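Local coordinates for protein isoaspartyl dipeptidase (Fervidobacterium islandicum, PDB 7CDH) that probably hydrolyses isoaspartyl (beta-aspartyl) dipeptides as a zinc-dependent metallopeptidase of the amidohydrolase family, consistent with a role in clearing damaged protein, at residues L220-S226 with T244-T248. Residues are numbered along the deposited sequence; the frame is centred on the assembly and turned at random.
With ZN (zinc ion), chain K.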
loop_
_atom_site.group_PDB
_atom_site.type_symbol
_atom_site.label_atom_id
_atom_site.label_comp_id
_atom_site.label_asym_id
_atom_site.label_seq_id
_atom_site.Cartn_x
_atom_site.Cartn_y
_atom_site.Cartn_z
ATOM N N LEU A 220 -27.190 -9.946 16.414
ATOM C CA LEU A 220 -26.290 -9.937 17.592
ATOM C C LEU A 220 -26.477 -11.252 18.324
ATOM O O LEU A 220 -27.541 -11.486 18.855
ATOM C CB LEU A 220 -26.599 -8.759 18.508
ATOM C CG LEU A 220 -26.723 -7.389 17.843
ATOM C CD1 LEU A 220 -27.093 -6.337 18.886
ATOM C CD2 LEU A 220 -25.452 -6.987 17.086
ATOM N N TYR A 221 -25.438 -12.060 18.345
ATOM C CA TYR A 221 -25.508 -13.476 18.711
ATOM C C TYR A 221 -24.374 -13.725 19.673
ATOM O O TYR A 221 -23.320 -14.160 19.253
ATOM C CB TYR A 221 -25.359 -14.289 17.437
ATOM C CG TYR A 221 -25.551 -15.769 17.594
ATOM C CD1 TYR A 221 -26.641 -16.294 18.274
ATOM C CD2 TYR A 221 -24.677 -16.649 16.994
ATOM C CE1 TYR A 221 -26.841 -17.665 18.372
ATOM C CE2 TYR A 221 -24.856 -18.018 17.088
ATOM C CZ TYR A 221 -25.936 -18.530 17.779
ATOM O OH TYR A 221 -26.100 -19.882 17.818
ATOM N N PRO A 222 -24.529 -13.383 20.965
ATOM C CA PRO A 222 -23.489 -13.655 21.958
ATOM C C PRO A 222 -23.413 -15.145 22.311
ATOM O O PRO A 222 -24.435 -15.737 22.323
ATOM C CB PRO A 222 -23.956 -12.842 23.161
ATOM C CG PRO A 222 -25.462 -12.865 23.047
ATOM C CD PRO A 222 -25.705 -12.726 21.552
ATOM N N THR A 223 -22.233 -15.683 22.631
ATOM C CA THR A 223 -22.064 -17.084 23.100
ATOM C C THR A 223 -21.438 -17.068 24.504
ATOM O O THR A 223 -21.163 -15.968 25.010
ATOM C CB THR A 223 -21.317 -17.933 22.056
ATOM O OG1 THR A 223 -21.312 -19.291 22.514
ATOM C CG2 THR A 223 -19.901 -17.467 21.801
ATOM N N HIS A 224 -21.235 -18.248 25.103
ATOM C CA HIS A 224 -20.758 -18.437 26.499
ATOM C C HIS A 224 -21.729 -17.776 27.469
ATOM O O HIS A 224 -21.317 -17.326 28.497
ATOM C CB HIS A 224 -19.332 -17.897 26.698
ATOM C CG HIS A 224 -18.443 -18.393 25.620
ATOM N ND1 HIS A 224 -18.390 -19.730 25.299
ATOM C CD2 HIS A 224 -17.670 -17.744 24.732
ATOM C CE1 HIS A 224 -17.614 -19.895 24.256
ATOM N NE2 HIS A 224 -17.161 -18.696 23.898
ATOM N N MET A 225 -22.990 -17.719 27.113
ATOM C CA MET A 225 -24.013 -16.989 27.893
ATOM C C MET A 225 -24.516 -17.813 29.093
ATOM O O MET A 225 -25.218 -17.229 29.873
ATOM C CB MET A 225 -25.146 -16.585 26.959
ATOM C CG MET A 225 -24.674 -15.491 26.022
ATOM S SD MET A 225 -24.039 -14.025 26.879
ATOM C CE MET A 225 -25.548 -13.401 27.617
ATOM N N SER A 226 -24.048 -19.048 29.306
ATOM C CA SER A 226 -24.240 -19.796 30.579
ATOM C C SER A 226 -22.970 -19.770 31.436
ATOM O O SER A 226 -22.924 -20.468 32.404
ATOM C CB SER A 226 -24.732 -21.212 30.348
ATOM O OG SER A 226 -23.806 -22.000 29.610
ATOM N N THR A 244 -31.427 -13.830 20.277
ATOM C CA THR A 244 -30.998 -15.233 20.486
ATOM C C THR A 244 -29.622 -15.226 21.143
ATOM O O THR A 244 -28.835 -14.376 20.790
ATOM C CB THR A 244 -31.032 -16.055 19.202
ATOM O OG1 THR A 244 -32.341 -15.837 18.685
ATOM C CG2 THR A 244 -30.780 -17.528 19.434
ATOM N N ILE A 245 -29.427 -16.086 22.135
ATOM C CA ILE A 245 -28.164 -16.286 22.879
ATOM C C ILE A 245 -27.720 -17.728 22.624
ATOM O O ILE A 245 -28.584 -18.547 22.317
ATOM C CB ILE A 245 -28.348 -15.954 24.375
ATOM C CG1 ILE A 245 -29.254 -16.956 25.098
ATOM C CG2 ILE A 245 -28.876 -14.540 24.509
ATOM C CD1 ILE A 245 -29.423 -16.703 26.580
ATOM N N ASP A 246 -26.408 -17.985 22.730
ATOM C CA ASP A 246 -25.763 -19.308 22.562
ATOM C C ASP A 246 -25.128 -19.674 23.890
ATOM O O ASP A 246 -24.568 -18.808 24.545
ATOM C CB ASP A 246 -24.732 -19.331 21.431
ATOM C CG ASP A 246 -24.154 -20.721 21.175
ATOM O OD1 ASP A 246 -24.944 -21.647 20.948
ATOM O OD2 ASP A 246 -22.917 -20.881 21.215
ATOM N N LEU A 247 -25.299 -20.918 24.288
ATOM C CA LEU A 247 -24.781 -21.495 25.546
ATOM C C LEU A 247 -23.784 -22.574 25.137
ATOM O O LEU A 247 -24.062 -23.353 24.183
ATOM C CB LEU A 247 -25.944 -22.115 26.336
ATOM C CG LEU A 247 -27.193 -21.253 26.513
ATOM C CD1 LEU A 247 -28.301 -22.027 27.235
ATOM C CD2 LEU A 247 -26.874 -19.971 27.264
ATOM N N THR A 248 -22.651 -22.638 25.803
ATOM C CA THR A 248 -21.660 -23.673 25.449
ATOM C C THR A 248 -22.194 -24.989 26.007
ATOM O O THR A 248 -22.401 -25.094 27.234
ATOM C CB THR A 248 -20.257 -23.305 25.932
ATOM O OG1 THR A 248 -19.961 -22.008 25.411
ATOM C CG2 THR A 248 -19.248 -24.322 25.469
HETATM ZN ZN ZN K . -15.295 -18.159 22.612
HETATM O O HOH W 1 -30.171 -11.900 18.585
HETATM O O HOH W 2 -19.986 -22.062 22.794
HETATM O O HOH W 3 -22.030 -21.011 28.004
#
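Thr223 and Asp246 run alongside each other on neighbouring parallel strands, both side chains heading in the same direction. With its hydroxyl swung anti to the backbone N (chi1 -174°), Thr223 donates from OG1 to Asp246 OD2 at 2.6 Å, meeting the anti side of the carboxylate, 20° out of its plane. Ser283 also bonds OD2, and Thr281 takes OD1, so both carboxylate oxygens are held within the barrel. The Tyr221 ring slants past the same side chain, its CZ 3.9 Å from Asp246 CB, while its hydroxyl bonds Thr281. Replacing Asp246 by alanine removes the carboxylate, which would probably leave the Thr223 and Ser283 hydroxyls without their shared acceptor, cost Thr281 its bond to OD1 and open a gap beside the Tyr221 ring.

One residue further on, the His224 ring is held at both nitrogens. NE2 binds a zinc ion at 2.3 Å, and ND1 donates to Thr248 OG1 at 2.8 Å, with that oxygen tilted 19° from the ring plane; the bond helps fix the ring's rotation. Thr223 CG2 sits above one face of the ring, offset toward its rim, and a water joins Thr223 OG1 to Thr248 OG1.

The backbones pair through Asp246 N to Pro222 O (3.0 Å) and Met225 N to Asp246 O. On the other side of the pair, Met225 CB rests against Leu247 CD2 (3.8 Å), and its side chain crosses that of Ile245 at about a right angle, CG 4.1 Å from Ile245 CB, beside helix 229-240.

Strand 220-223, helix 229-240 and the parallel strand 245-248 form a beta-alpha-beta unit of the amidohydrolase TIM barrel, whose first strand leads into a zinc ligand completing a site with Glu156 and His195.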